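Local coordinates for uncharacterized protein (Mycobacterium tuberculosis, PDB 3KFW) that is of unknown function but, as a PaaX-family protein with a helix-turn-helix-type region and a Cas2-like domain, probably acts as a transcriptional regulator, at residues Pro18-Ala23 and Val54-Gly59; Ile27-Asp32 and Lys228-Thr233; Asn87-Ile92 and Val141-Ala146; Gln157-Ser162 and Pro199-Glu204; Arg170-Met175 and Ala213-Ala218. All blocks are in the same frame, centred on the assembly; numbering follows the deposited sequence.

Contact 1 of 5, residues Pro18-Ala23 and Val54-Gly59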
# COMPACT_ATOMS: atom_id res chain seq x y z
N PRO A 18 25.28 26.46 -34.58
CA PRO A 18 25.57 27.88 -34.25
C PRO A 18 25.27 28.92 -35.33
O PRO A 18 25.55 30.10 -35.13
CB PRO A 18 27.12 27.88 -34.02
CG PRO A 18 27.61 26.92 -35.02
CD PRO A 18 26.51 25.78 -35.05
N ALA A 19 24.79 28.49 -36.49
CA ALA A 19 24.42 29.48 -37.53
C ALA A 19 23.28 30.44 -37.03
O ALA A 19 22.58 30.11 -36.08
CB ALA A 19 24.04 28.76 -38.85
N TRP A 20 23.16 31.61 -37.63
CA TRP A 20 22.23 32.68 -37.17
C TRP A 20 21.26 32.79 -38.29
O TRP A 20 21.64 32.53 -39.46
CB TRP A 20 22.92 34.03 -37.09
CG TRP A 20 23.94 34.15 -36.03
CD1 TRP A 20 25.28 33.83 -36.13
CD2 TRP A 20 23.74 34.63 -34.68
NE1 TRP A 20 25.89 34.07 -34.94
CE2 TRP A 20 24.98 34.58 -34.03
CE3 TRP A 20 22.62 35.06 -33.95
CZ2 TRP A 20 25.15 34.98 -32.70
CZ3 TRP A 20 22.79 35.45 -32.63
CH2 TRP A 20 24.05 35.41 -32.02
N ALA A 21 20.04 33.17 -37.94
CA ALA A 21 18.95 33.29 -38.88
C ALA A 21 18.39 34.74 -38.78
O ALA A 21 17.97 35.18 -37.69
CB ALA A 21 17.89 32.26 -38.55
N THR A 22 18.38 35.46 -39.91
CA THR A 22 17.88 36.84 -39.93
C THR A 22 16.39 36.84 -39.80
O THR A 22 15.71 35.90 -40.26
CB THR A 22 18.24 37.60 -41.25
OG1 THR A 22 17.41 37.13 -42.34
CG2 THR A 22 19.76 37.46 -41.60
N ALA A 23 15.86 37.89 -39.18
CA ALA A 23 14.42 38.18 -39.23
C ALA A 23 13.78 37.86 -40.58
O ALA A 23 12.81 37.12 -40.64
CB ALA A 23 14.20 39.62 -38.91
N VAL A 54 19.01 34.30 -28.48
CA VAL A 54 19.97 35.36 -28.38
C VAL A 54 19.94 36.09 -29.75
O VAL A 54 19.74 35.45 -30.79
CB VAL A 54 21.37 34.75 -28.03
CG1 VAL A 54 21.39 34.30 -26.59
CG2 VAL A 54 21.69 33.52 -28.91
N ARG A 55 20.10 37.43 -29.76
CA ARG A 55 20.19 38.15 -31.03
C ARG A 55 21.55 38.83 -31.28
O ARG A 55 22.28 39.19 -30.37
CB ARG A 55 19.04 39.16 -31.22
CG ARG A 55 19.08 40.43 -30.41
CD ARG A 55 17.90 41.33 -30.78
NE ARG A 55 17.67 42.46 -29.85
CZ ARG A 55 18.31 42.64 -28.68
NH1 ARG A 55 19.19 41.74 -28.28
NH2 ARG A 55 18.05 43.69 -27.90
N SER A 56 21.88 39.02 -32.55
CA SER A 56 23.09 39.73 -32.86
C SER A 56 22.82 40.50 -34.13
O SER A 56 21.73 40.43 -34.66
CB SER A 56 24.21 38.71 -33.05
OG SER A 56 24.02 38.05 -34.29
N ALA A 57 23.82 41.21 -34.62
CA ALA A 57 23.76 41.83 -35.95
C ALA A 57 23.44 40.81 -37.04
O ALA A 57 22.77 41.16 -38.02
CB ALA A 57 25.03 42.55 -36.26
N ASP A 58 23.84 39.56 -36.88
CA ASP A 58 23.50 38.54 -37.92
C ASP A 58 22.13 37.85 -37.75
O ASP A 58 21.70 37.06 -38.62
CB ASP A 58 24.62 37.53 -38.10
CG ASP A 58 25.95 38.18 -38.41
OD1 ASP A 58 26.12 38.85 -39.44
OD2 ASP A 58 26.86 38.03 -37.59
N GLY A 59 21.45 38.14 -36.63
CA GLY A 59 20.04 37.82 -36.46
C GLY A 59 19.76 37.04 -35.19
O GLY A 59 19.96 37.54 -34.09
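S56 lies over one face of the W20 indole. Its CB is 3.7 Å from the centroid of the six-membered ring, a CH-pi contact, while OG sits above the plane toward the rim, 3.3 Å from CZ3 of W20. The V54 carbonyl comes instead to the ring edge, V54 O lying 3.6 Å from W20 CZ3. D58 crosses the base of the indole at about a right angle, its CB 4.0 Å from CG of W20. Farther along, T22 CG2 meets D58 O at 3.6 Å, and G59 CA passes 3.6 Å from A21 O in a CA-H...O contact. S56 OG is set between its own backbone N and carbonyl carbon (chi1 73°), where it both touches the ring and accepts from D58 N at 3.0 Å, an ST turn. Paired backbone bonds between S56 and G59 close a type I turn, which G59 leaves at phi 127° and psi -114°, angles suited to glycine. Outward, A21 pairs with Y60, and P18 O accepts a hydrogen bond from R61 NH1. The whole is a beta hairpin, strands 53-56 and 59-62, edged by an extended segment, consistent with the wing of a winged helix-turn-helix domain.

Contact 2 of 5, residues Ile27-Asp32 and Lys228-Thr233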
# COMPACT_ATOMS: atom_id res chain seq x y z
N ILE A 27 10.93 35.29 -41.22
CA ILE A 27 9.64 35.73 -41.83
C ILE A 27 9.27 34.77 -42.97
O ILE A 27 8.12 34.34 -43.06
CB ILE A 27 9.65 37.20 -42.33
CG1 ILE A 27 9.54 38.18 -41.16
CG2 ILE A 27 8.50 37.44 -43.29
CD1 ILE A 27 10.14 39.61 -41.46
N GLN A 28 10.24 34.42 -43.80
CA GLN A 28 10.02 33.51 -44.92
C GLN A 28 9.68 32.07 -44.52
O GLN A 28 8.75 31.49 -45.04
CB GLN A 28 11.20 33.56 -45.88
CG GLN A 28 11.31 34.92 -46.54
CD GLN A 28 12.57 35.11 -47.37
OE1 GLN A 28 12.51 35.06 -48.60
NE2 GLN A 28 13.72 35.35 -46.71
N LEU A 29 10.41 31.52 -43.56
CA LEU A 29 10.20 30.13 -43.15
C LEU A 29 8.97 29.97 -42.26
O LEU A 29 8.44 28.87 -42.09
CB LEU A 29 11.43 29.64 -42.39
CG LEU A 29 12.71 29.48 -43.23
CD1 LEU A 29 14.04 29.72 -42.45
CD2 LEU A 29 12.65 28.10 -43.87
N THR A 30 8.52 31.08 -41.69
CA THR A 30 7.48 31.05 -40.68
C THR A 30 6.07 31.22 -41.25
O THR A 30 5.09 31.05 -40.52
CB THR A 30 7.76 32.14 -39.62
OG1 THR A 30 7.17 31.77 -38.38
CG2 THR A 30 7.22 33.52 -40.06
N ALA A 31 5.97 31.54 -42.55
CA ALA A 31 4.72 32.01 -43.20
C ALA A 31 3.82 30.91 -43.79
O ALA A 31 2.59 31.07 -43.89
CB ALA A 31 5.05 33.05 -44.29
N ASP A 32 4.42 29.81 -44.20
CA ASP A 32 3.68 28.65 -44.68
C ASP A 32 2.93 28.07 -43.48
O ASP A 32 2.03 27.24 -43.64
CB ASP A 32 4.65 27.61 -45.23
CG ASP A 32 5.92 28.24 -45.86
OD1 ASP A 32 6.65 29.11 -45.22
OD2 ASP A 32 6.19 27.84 -47.02
N LYS A 228 16.04 21.25 -44.17
CA LYS A 228 16.23 21.48 -45.61
C LYS A 228 15.58 22.80 -46.13
O LYS A 228 16.17 23.50 -46.97
CB LYS A 228 15.76 20.25 -46.39
CG LYS A 228 15.99 20.35 -47.88
CD LYS A 228 15.46 19.10 -48.58
CE LYS A 228 15.40 19.28 -50.11
NZ LYS A 228 14.67 18.10 -50.67
N ARG A 229 14.39 23.14 -45.62
CA ARG A 229 13.70 24.40 -45.92
C ARG A 229 14.53 25.63 -45.58
O ARG A 229 14.42 26.67 -46.23
CB ARG A 229 12.40 24.49 -45.12
CG ARG A 229 11.27 23.67 -45.67
CD ARG A 229 10.03 23.83 -44.82
NE ARG A 229 9.38 25.14 -45.00
CZ ARG A 229 9.25 26.08 -44.05
NH1 ARG A 229 9.74 25.88 -42.81
NH2 ARG A 229 8.63 27.23 -44.34
N ARG A 230 15.34 25.49 -44.54
CA ARG A 230 16.14 26.56 -44.00
C ARG A 230 17.46 26.71 -44.72
O ARG A 230 18.13 27.73 -44.58
CB ARG A 230 16.35 26.32 -42.51
CG ARG A 230 17.03 27.42 -41.78
CD ARG A 230 17.50 27.02 -40.41
NE ARG A 230 18.31 25.81 -40.39
CZ ARG A 230 18.02 24.78 -39.62
NH1 ARG A 230 18.77 23.69 -39.63
NH2 ARG A 230 16.96 24.84 -38.83
N ASP A 231 17.85 25.71 -45.52
CA ASP A 231 19.01 25.86 -46.41
C ASP A 231 18.55 26.41 -47.74
O ASP A 231 19.27 27.19 -48.37
CB ASP A 231 19.71 24.53 -46.65
CG ASP A 231 19.96 23.77 -45.37
OD1 ASP A 231 20.10 24.40 -44.30
OD2 ASP A 231 19.99 22.52 -45.42
N ALA A 232 17.36 26.00 -48.17
CA ALA A 232 16.73 26.54 -49.39
C ALA A 232 16.66 28.08 -49.36
O ALA A 232 17.14 28.77 -50.29
CB ALA A 232 15.35 25.92 -49.57
N THR A 233 16.09 28.60 -48.27
CA THR A 233 15.99 30.05 -48.02
C THR A 233 17.34 30.74 -47.76
O THR A 233 17.59 31.83 -48.30
CB THR A 233 15.02 30.34 -46.85
OG1 THR A 233 13.79 29.64 -47.08
CG2 THR A 233 14.74 31.83 -46.73
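R229 starts with CG anti to its carbonyl carbon (chi1 -78°) and bends at chi3 (73°), which turns its guanidinium toward the L29 carbonyl and the D32 carboxylate. NH2 of R229 serves both: it donates to L29 O at 2.8 Å, nearly straight at 166° and with the oxygen in the guanidinium plane, and makes a salt bridge to D32 OD1 at 2.9 Å. The donor is tilted from the L29 carbonyl plane, and the carboxylate of D32 stands almost perpendicular to the guanidinium. L29 CD2 lies over one guanidinium face and comes 3.3 Å from R229 O, and L29 CD1 rests on the aliphatic stem of R230, 3.8 Å from CG. In this way helix 23-30 of the helix-turn-helix-type region is docked onto the last part of the long C-terminal helix 212-234, joining two segments almost 200 residues apart. L29 also touches V12, and R230 sends its polar end away from the contact to the V12 and L14 carbonyls, so helix 5-13 and the loop after it share the junction. Beyond L29, T233 turns its hydroxyl back to its own helix, OG1 donating to R229 O at 3.2 Å. That presents its methyl to the extended chain of Q28, with T233 CG2 3.7 Å from Q28 NE2.

Contact 3 of 5, residues Asn87-Ile92 and Val141-Ala146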
# COMPACT_ATOMS: atom_id res chain seq x y z
N ASN A 87 18.13 -8.78 -16.41
CA ASN A 87 18.07 -8.11 -15.13
C ASN A 87 17.19 -6.87 -15.18
O ASN A 87 17.15 -6.19 -16.20
CB ASN A 87 19.45 -7.73 -14.64
CG ASN A 87 20.27 -8.93 -14.25
OD1 ASN A 87 20.10 -9.50 -13.18
ND2 ASN A 87 21.18 -9.32 -15.12
N TRP A 88 16.52 -6.61 -14.06
CA TRP A 88 15.66 -5.48 -13.90
C TRP A 88 16.17 -4.57 -12.77
O TRP A 88 16.62 -5.04 -11.73
CB TRP A 88 14.24 -5.98 -13.51
CG TRP A 88 13.59 -6.76 -14.61
CD1 TRP A 88 13.90 -8.04 -15.02
CD2 TRP A 88 12.52 -6.32 -15.45
NE1 TRP A 88 13.09 -8.42 -16.04
CE2 TRP A 88 12.22 -7.40 -16.33
CE3 TRP A 88 11.75 -5.16 -15.51
CZ2 TRP A 88 11.22 -7.33 -17.31
CZ3 TRP A 88 10.73 -5.09 -16.45
CH2 TRP A 88 10.49 -6.17 -17.37
N HIS A 89 16.10 -3.26 -12.99
CA HIS A 89 16.24 -2.32 -11.90
C HIS A 89 14.95 -2.31 -11.10
O HIS A 89 13.87 -2.30 -11.69
CB HIS A 89 16.54 -0.91 -12.42
CG HIS A 89 17.96 -0.74 -12.87
ND1 HIS A 89 18.34 0.18 -13.84
CD2 HIS A 89 19.09 -1.39 -12.50
CE1 HIS A 89 19.64 0.10 -14.01
NE2 HIS A 89 20.12 -0.84 -13.21
N MSE A 90 15.06 -2.28 -9.78
CA MSE A 90 13.89 -2.27 -8.92
C MSE A 90 13.97 -1.23 -7.83
O MSE A 90 14.90 -1.16 -7.05
CB MSE A 90 13.69 -3.62 -8.27
CG MSE A 90 12.25 -3.89 -7.90
SE MSE A 90 12.04 -5.77 -7.37
CE MSE A 90 12.05 -5.22 -5.51
N LEU A 91 12.96 -0.39 -7.78
CA LEU A 91 12.95 0.61 -6.79
C LEU A 91 11.69 0.42 -5.93
O LEU A 91 10.61 0.49 -6.43
CB LEU A 91 13.00 1.99 -7.45
CG LEU A 91 14.23 2.37 -8.28
CD1 LEU A 91 13.93 3.73 -9.02
CD2 LEU A 91 15.46 2.49 -7.44
N ILE A 92 11.91 0.15 -4.64
CA ILE A 92 10.90 -0.07 -3.62
C ILE A 92 10.77 1.21 -2.78
O ILE A 92 11.74 1.62 -2.16
CB ILE A 92 11.37 -1.21 -2.63
CG1 ILE A 92 11.75 -2.47 -3.37
CG2 ILE A 92 10.28 -1.54 -1.57
CD1 ILE A 92 10.67 -2.93 -4.24
N VAL A 141 14.17 5.21 -1.36
CA VAL A 141 13.73 3.98 -2.01
C VAL A 141 14.80 2.94 -1.73
O VAL A 141 15.94 3.29 -1.44
CB VAL A 141 13.59 4.15 -3.54
CG1 VAL A 141 12.34 4.93 -3.88
CG2 VAL A 141 14.83 4.82 -4.12
N ARG A 142 14.48 1.66 -1.78
CA ARG A 142 15.56 0.67 -1.71
C ARG A 142 15.79 0.13 -3.12
O ARG A 142 14.83 -0.20 -3.80
CB ARG A 142 15.26 -0.44 -0.71
CG ARG A 142 16.38 -1.42 -0.55
CD ARG A 142 16.65 -1.74 0.87
NE ARG A 142 17.93 -2.44 0.98
CZ ARG A 142 18.67 -2.47 2.09
NH1 ARG A 142 18.24 -1.84 3.17
NH2 ARG A 142 19.81 -3.13 2.11
N MSE A 143 17.04 0.11 -3.56
CA MSE A 143 17.38 -0.24 -4.92
C MSE A 143 17.78 -1.71 -4.89
O MSE A 143 18.64 -2.11 -4.12
CB MSE A 143 18.54 0.64 -5.43
CG MSE A 143 18.67 0.82 -6.99
SE MSE A 143 19.45 -0.65 -8.13
CE MSE A 143 21.21 -0.92 -7.29
N LEU A 144 17.12 -2.51 -5.72
CA LEU A 144 17.51 -3.90 -5.90
C LEU A 144 17.65 -4.19 -7.37
O LEU A 144 17.19 -3.44 -8.21
CB LEU A 144 16.46 -4.84 -5.29
CG LEU A 144 16.09 -4.76 -3.80
CD1 LEU A 144 14.94 -5.65 -3.55
CD2 LEU A 144 17.22 -5.29 -3.03
N THR A 145 18.29 -5.30 -7.70
CA THR A 145 18.30 -5.84 -9.05
C THR A 145 17.44 -7.10 -8.97
O THR A 145 17.47 -7.81 -7.97
CB THR A 145 19.77 -6.13 -9.53
OG1 THR A 145 20.55 -4.92 -9.41
CG2 THR A 145 19.84 -6.60 -10.99
N ALA A 146 16.64 -7.37 -9.99
CA ALA A 146 15.85 -8.60 -9.96
C ALA A 146 15.72 -9.28 -11.29
O ALA A 146 15.95 -8.66 -12.34
CB ALA A 146 14.44 -8.36 -9.39
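A146 O receives the shortest bond of the ladder, from W88 N at 2.7 Å. The same oxygen lies at the edge of the W88 indole, in its plane and 3.4 Å from CD1, and is approached by the CA-H of N87. W88 O returns the bond, accepting from A146 N. Two further hydrogen-bonded pairs, M90 with L144 and I92 with R142, continue this antiparallel register, while H89-T145 and L91-M143 are the non-hydrogen-bonded pairs between them. Side chains therefore alternate. On the face carrying M90, L144 and A146, the M90 and L144 chains run side by side, and SE of M90 lies 4.1 Å from A146 CB. On the other face, L91 CD2 rests 3.6 Å from M143 CG, and SE of M143 stands obliquely to the H89 ring. M143 has CG anti to its backbone N (chi1 -156°), which lays CG against L91 before the chain bends toward H89. L91 CD2 also meets V141 CG2 at 4.1 Å. W88 leads away from the pair to pack on helix 151-158. R142 likewise reaches outward, in salt bridges to D148 and D153 of the second subunit, and T145 and A146 pair with a strand of that subunit, so the sheet crosses the interface. With strand order 141-147, 88-93, 122-126, 116-119, the contact joins strand 88-93 to the strand outermost within this chain, 141-147, consistent with the ferredoxin-like sheet of a Cas2-like domain.

Contact 4 of 5, residues Gln157-Ser162 and Pro199-Glu204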
# COMPACT_ATOMS: atom_id res chain seq x y z
N GLN A 157 2.74 -6.20 -18.04
CA GLN A 157 2.01 -5.95 -16.78
C GLN A 157 2.38 -4.55 -16.19
O GLN A 157 1.52 -3.84 -15.69
CB GLN A 157 2.35 -7.11 -15.81
CG GLN A 157 1.28 -7.65 -14.91
CD GLN A 157 -0.00 -8.12 -15.64
OE1 GLN A 157 0.04 -8.90 -16.60
NE2 GLN A 157 -1.15 -7.60 -15.18
N LEU A 158 3.64 -4.14 -16.33
CA LEU A 158 4.11 -2.82 -15.98
C LEU A 158 3.62 -1.71 -16.92
O LEU A 158 3.32 -0.58 -16.48
CB LEU A 158 5.63 -2.84 -16.02
CG LEU A 158 6.43 -3.79 -15.14
CD1 LEU A 158 7.85 -3.73 -15.58
CD2 LEU A 158 6.31 -3.45 -13.65
N TRP A 159 3.60 -1.96 -18.23
CA TRP A 159 3.08 -0.94 -19.18
C TRP A 159 1.92 -1.49 -20.04
O TRP A 159 1.83 -2.72 -20.27
CB TRP A 159 4.18 -0.52 -20.11
CG TRP A 159 5.36 0.05 -19.41
CD1 TRP A 159 5.54 1.38 -18.99
CD2 TRP A 159 6.56 -0.64 -19.07
NE1 TRP A 159 6.79 1.51 -18.40
CE2 TRP A 159 7.44 0.30 -18.43
CE3 TRP A 159 7.01 -1.95 -19.27
CZ2 TRP A 159 8.71 -0.05 -17.97
CZ3 TRP A 159 8.30 -2.30 -18.81
CH2 TRP A 159 9.12 -1.35 -18.16
N ASP A 160 1.06 -0.58 -20.50
CA ASP A 160 0.01 -0.90 -21.42
C ASP A 160 0.66 -0.99 -22.80
O ASP A 160 0.67 -0.04 -23.54
CB ASP A 160 -1.05 0.21 -21.39
CG ASP A 160 -2.22 -0.04 -22.39
OD1 ASP A 160 -2.27 -1.10 -23.04
OD2 ASP A 160 -3.08 0.84 -22.56
N LEU A 161 1.22 -2.13 -23.15
CA LEU A 161 1.94 -2.24 -24.39
C LEU A 161 1.08 -2.23 -25.63
O LEU A 161 1.49 -1.65 -26.64
CB LEU A 161 2.75 -3.51 -24.41
CG LEU A 161 3.81 -3.60 -23.35
CD1 LEU A 161 4.41 -5.01 -23.41
CD2 LEU A 161 4.87 -2.52 -23.54
N SER A 162 -0.06 -2.95 -25.60
CA SER A 162 -0.94 -2.94 -26.79
C SER A 162 -1.53 -1.53 -27.01
O SER A 162 -1.66 -1.10 -28.15
CB SER A 162 -2.05 -3.95 -26.65
OG SER A 162 -2.81 -3.61 -25.50
N PRO A 199 8.61 2.95 -23.30
CA PRO A 199 9.26 2.20 -22.24
C PRO A 199 10.66 1.71 -22.58
O PRO A 199 11.32 1.17 -21.71
CB PRO A 199 8.29 1.05 -21.95
CG PRO A 199 7.46 0.96 -23.15
CD PRO A 199 7.34 2.33 -23.68
N MSE A 200 11.11 1.92 -23.83
CA MSE A 200 12.51 1.73 -24.20
C MSE A 200 12.94 0.32 -23.91
O MSE A 200 13.97 0.13 -23.26
CB MSE A 200 13.37 2.63 -23.34
CG MSE A 200 14.42 3.29 -24.05
SE MSE A 200 13.48 4.40 -25.30
CE MSE A 200 13.37 6.05 -24.29
N LEU A 201 12.13 -0.64 -24.35
CA LEU A 201 12.31 -2.03 -23.98
C LEU A 201 13.45 -2.64 -24.78
O LEU A 201 13.64 -2.29 -25.94
CB LEU A 201 11.00 -2.82 -24.20
CG LEU A 201 9.79 -2.64 -23.26
CD1 LEU A 201 8.59 -3.42 -23.69
CD2 LEU A 201 10.10 -3.04 -21.82
N PRO A 202 14.20 -3.58 -24.19
CA PRO A 202 15.21 -4.25 -25.01
C PRO A 202 14.58 -5.16 -26.07
O PRO A 202 13.50 -5.73 -25.83
CB PRO A 202 15.93 -5.13 -24.00
CG PRO A 202 14.88 -5.47 -22.99
CD PRO A 202 13.92 -4.32 -22.94
N ALA A 203 15.26 -5.29 -27.22
CA ALA A 203 14.94 -6.26 -28.31
C ALA A 203 14.05 -7.45 -27.94
O ALA A 203 12.96 -7.57 -28.47
CB ALA A 203 16.21 -6.76 -28.94
N GLU A 204 14.51 -8.31 -27.04
CA GLU A 204 13.83 -9.57 -26.68
C GLU A 204 12.41 -9.39 -26.16
O GLU A 204 11.65 -10.37 -26.10
CB GLU A 204 14.59 -10.31 -25.58
CG GLU A 204 16.00 -10.70 -25.93
CD GLU A 204 17.04 -9.56 -25.71
OE1 GLU A 204 16.97 -8.46 -26.35
OE2 GLU A 204 17.95 -9.80 -24.89
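W159, in the short break between helix 151-158 and helix 161-177, lays its indole against P199 in the loop that precedes the C-terminal helix. P199 CB stands over the five-membered ring, 3.7 Å from its centroid and only 10° off the normal, a well-centred CH-pi contact. L158 CB presses on the opposite indole face, so the ring is sandwiched between its own neighbour in sequence and the proline. The W159 side chain keeps CG anti to the carbonyl carbon (chi1 -59°), which swings the six-membered ring past L201; CZ3 of W159 is 3.6 Å from L201 CD2, reached obliquely. L161 completes the apolar cluster: its CD2 meets L201 CD1 tip to tip at 3.8 Å, and passes P199 CG more loosely at 4.4 Å. The break itself is an inverse gamma turn centred on D160, which is also the N-cap of helix 161-177, its OD1 taking the backbone N of G163. W159, just past helix 151-158, and L161, at the start of helix 161-177, both face the loop 199-204. Around the cluster, W210 touches P199 and P126 of the central sheet touches W159, while M200 O is held by N128. D160 OD2 also makes a salt bridge to R101 NE of the third subunit.

Contact 5 of 5, residues Arg170-Met175 and Ala213-Ala218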
# COMPACT_ATOMS: atom_id res chain seq x y z
N ARG A 170 -1.73 4.85 -34.80
CA ARG A 170 -2.67 5.93 -35.16
C ARG A 170 -1.93 7.24 -35.57
O ARG A 170 -2.35 7.92 -36.51
CB ARG A 170 -3.64 6.23 -34.03
CG ARG A 170 -5.14 6.06 -34.42
CD ARG A 170 -6.08 5.96 -33.17
NE ARG A 170 -5.65 6.89 -32.10
CZ ARG A 170 -5.44 6.58 -30.81
NH1 ARG A 170 -5.64 5.33 -30.35
NH2 ARG A 170 -5.04 7.54 -29.97
N LEU A 171 -0.83 7.57 -34.87
CA LEU A 171 0.03 8.70 -35.20
C LEU A 171 0.78 8.56 -36.54
O LEU A 171 0.97 9.57 -37.22
CB LEU A 171 1.02 8.96 -34.06
CG LEU A 171 0.41 9.51 -32.79
CD1 LEU A 171 1.38 9.42 -31.66
CD2 LEU A 171 -0.12 10.92 -32.94
N LEU A 172 1.22 7.34 -36.88
CA LEU A 172 1.79 7.04 -38.22
C LEU A 172 0.74 7.32 -39.33
O LEU A 172 1.03 8.07 -40.26
CB LEU A 172 2.39 5.59 -38.30
CG LEU A 172 3.69 5.39 -37.44
CD1 LEU A 172 4.04 3.93 -37.01
CD2 LEU A 172 4.98 6.12 -37.98
N GLY A 173 -0.47 6.75 -39.19
CA GLY A 173 -1.65 7.09 -40.03
C GLY A 173 -1.97 8.59 -40.11
O GLY A 173 -2.30 9.11 -41.20
N ASP A 174 -1.85 9.32 -38.99
CA ASP A 174 -2.06 10.76 -38.94
C ASP A 174 -1.04 11.52 -39.82
O ASP A 174 -1.43 12.44 -40.57
CB ASP A 174 -1.98 11.29 -37.50
CG ASP A 174 -3.25 10.99 -36.65
OD1 ASP A 174 -4.28 10.50 -37.18
OD2 ASP A 174 -3.20 11.27 -35.41
N MSE A 175 0.25 11.16 -39.69
CA MSE A 175 1.31 11.68 -40.57
C MSE A 175 1.05 11.35 -42.05
O MSE A 175 0.97 12.25 -42.89
CB MSE A 175 2.69 11.18 -40.12
CG MSE A 175 3.93 11.90 -40.80
SE MSE A 175 3.97 13.81 -40.34
CE MSE A 175 5.33 13.82 -38.92
N ALA A 213 10.43 2.40 -33.82
CA ALA A 213 11.33 2.72 -34.94
C ALA A 213 10.63 3.54 -36.05
O ALA A 213 11.23 4.50 -36.62
CB ALA A 213 11.93 1.44 -35.50
N GLY A 214 9.39 3.13 -36.36
CA GLY A 214 8.53 3.85 -37.29
C GLY A 214 8.33 5.28 -36.80
O GLY A 214 8.42 6.23 -37.59
N LEU A 215 8.08 5.45 -35.49
CA LEU A 215 7.81 6.79 -34.95
C LEU A 215 9.08 7.68 -34.95
O LEU A 215 9.01 8.82 -35.36
CB LEU A 215 7.15 6.72 -33.57
CG LEU A 215 5.69 6.23 -33.44
CD1 LEU A 215 5.41 5.69 -32.04
CD2 LEU A 215 4.67 7.31 -33.77
N ARG A 216 10.23 7.14 -34.56
CA ARG A 216 11.52 7.83 -34.70
C ARG A 216 11.88 8.24 -36.15
O ARG A 216 12.30 9.40 -36.36
CB ARG A 216 12.66 7.01 -34.08
CG ARG A 216 12.64 7.07 -32.60
CD ARG A 216 13.58 6.09 -31.92
NE ARG A 216 13.26 6.18 -30.50
CZ ARG A 216 12.53 5.27 -29.84
NH1 ARG A 216 12.12 4.18 -30.48
NH2 ARG A 216 12.23 5.46 -28.54
N ALA A 217 11.73 7.33 -37.12
CA ALA A 217 11.98 7.64 -38.56
C ALA A 217 11.10 8.80 -39.09
O ALA A 217 11.60 9.70 -39.80
CB ALA A 217 11.83 6.40 -39.45
N ALA A 218 9.83 8.81 -38.69
CA ALA A 218 8.88 9.81 -39.13
C ALA A 218 9.22 11.14 -38.50
O ALA A 218 9.10 12.19 -39.15
CB ALA A 218 7.49 9.40 -38.75
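G214 meets L172 with its backbone: having no side chain, it lets the leucine come down on the helix itself, and L172 CD2 lies 3.5 Å from G214 O. That oxygen is already used inside its own helix, accepting from A218 N. L215, one residue on, reaches toward helix 161-177, its CD2 4.0 Å from L171 CB and 4.3 Å from L172 CG; the isobutyl group thus touches two consecutive leucines. L172 carries CG anti to its carbonyl carbon (chi1 -69°), which brings the branch forward so that CD2 settles between G214 and A218. R216 turns elsewhere, forming a salt bridge with D198 and a bond to the M77 carbonyl. One turn after G214, A218 offers its methyl to L172, CB to CD2 being 4.2 Å. The A218 carbonyl is approached by the M175 tip, with CE of M175 4.1 Å from A218 O; the selenomethionine chain bends at chi2 and chi3 to get there. The axes of these helical segments stay 10.3 Å apart and run in the same general direction at 31°. Helix 181-195 packs beside them, A190 on L171 and M191 on both L215 and A218, so three helices meet here. The side chains that touch are apolar and the polar atoms they reach are backbone carbonyls, so the packing probably depends on shape and dispersion, with helix 181-195 contributing.

Overall arrangement
From the N terminus, contact 1 closes first, a local loop of about 30 residues within the helix-turn-helix-type region. Contact 2 opens just after its first segment, so the two cross, and it closes last, at the C-terminal helix; its long loop encloses contacts 3, 4 and 5. Contact 3 shuts within the Cas2-like domain before contact 4 begins, yet the two touch, W88 against L158. Contacts 4 and 5 cross: they share helix 161-177 and meet where M200 packs on R216. Contacts 5 and 2 both use helix 212-234, with centres about 24 Å apart. This helix thereby links the N-terminal region to the helical C-terminal part, which contact 4 joins to the central domain.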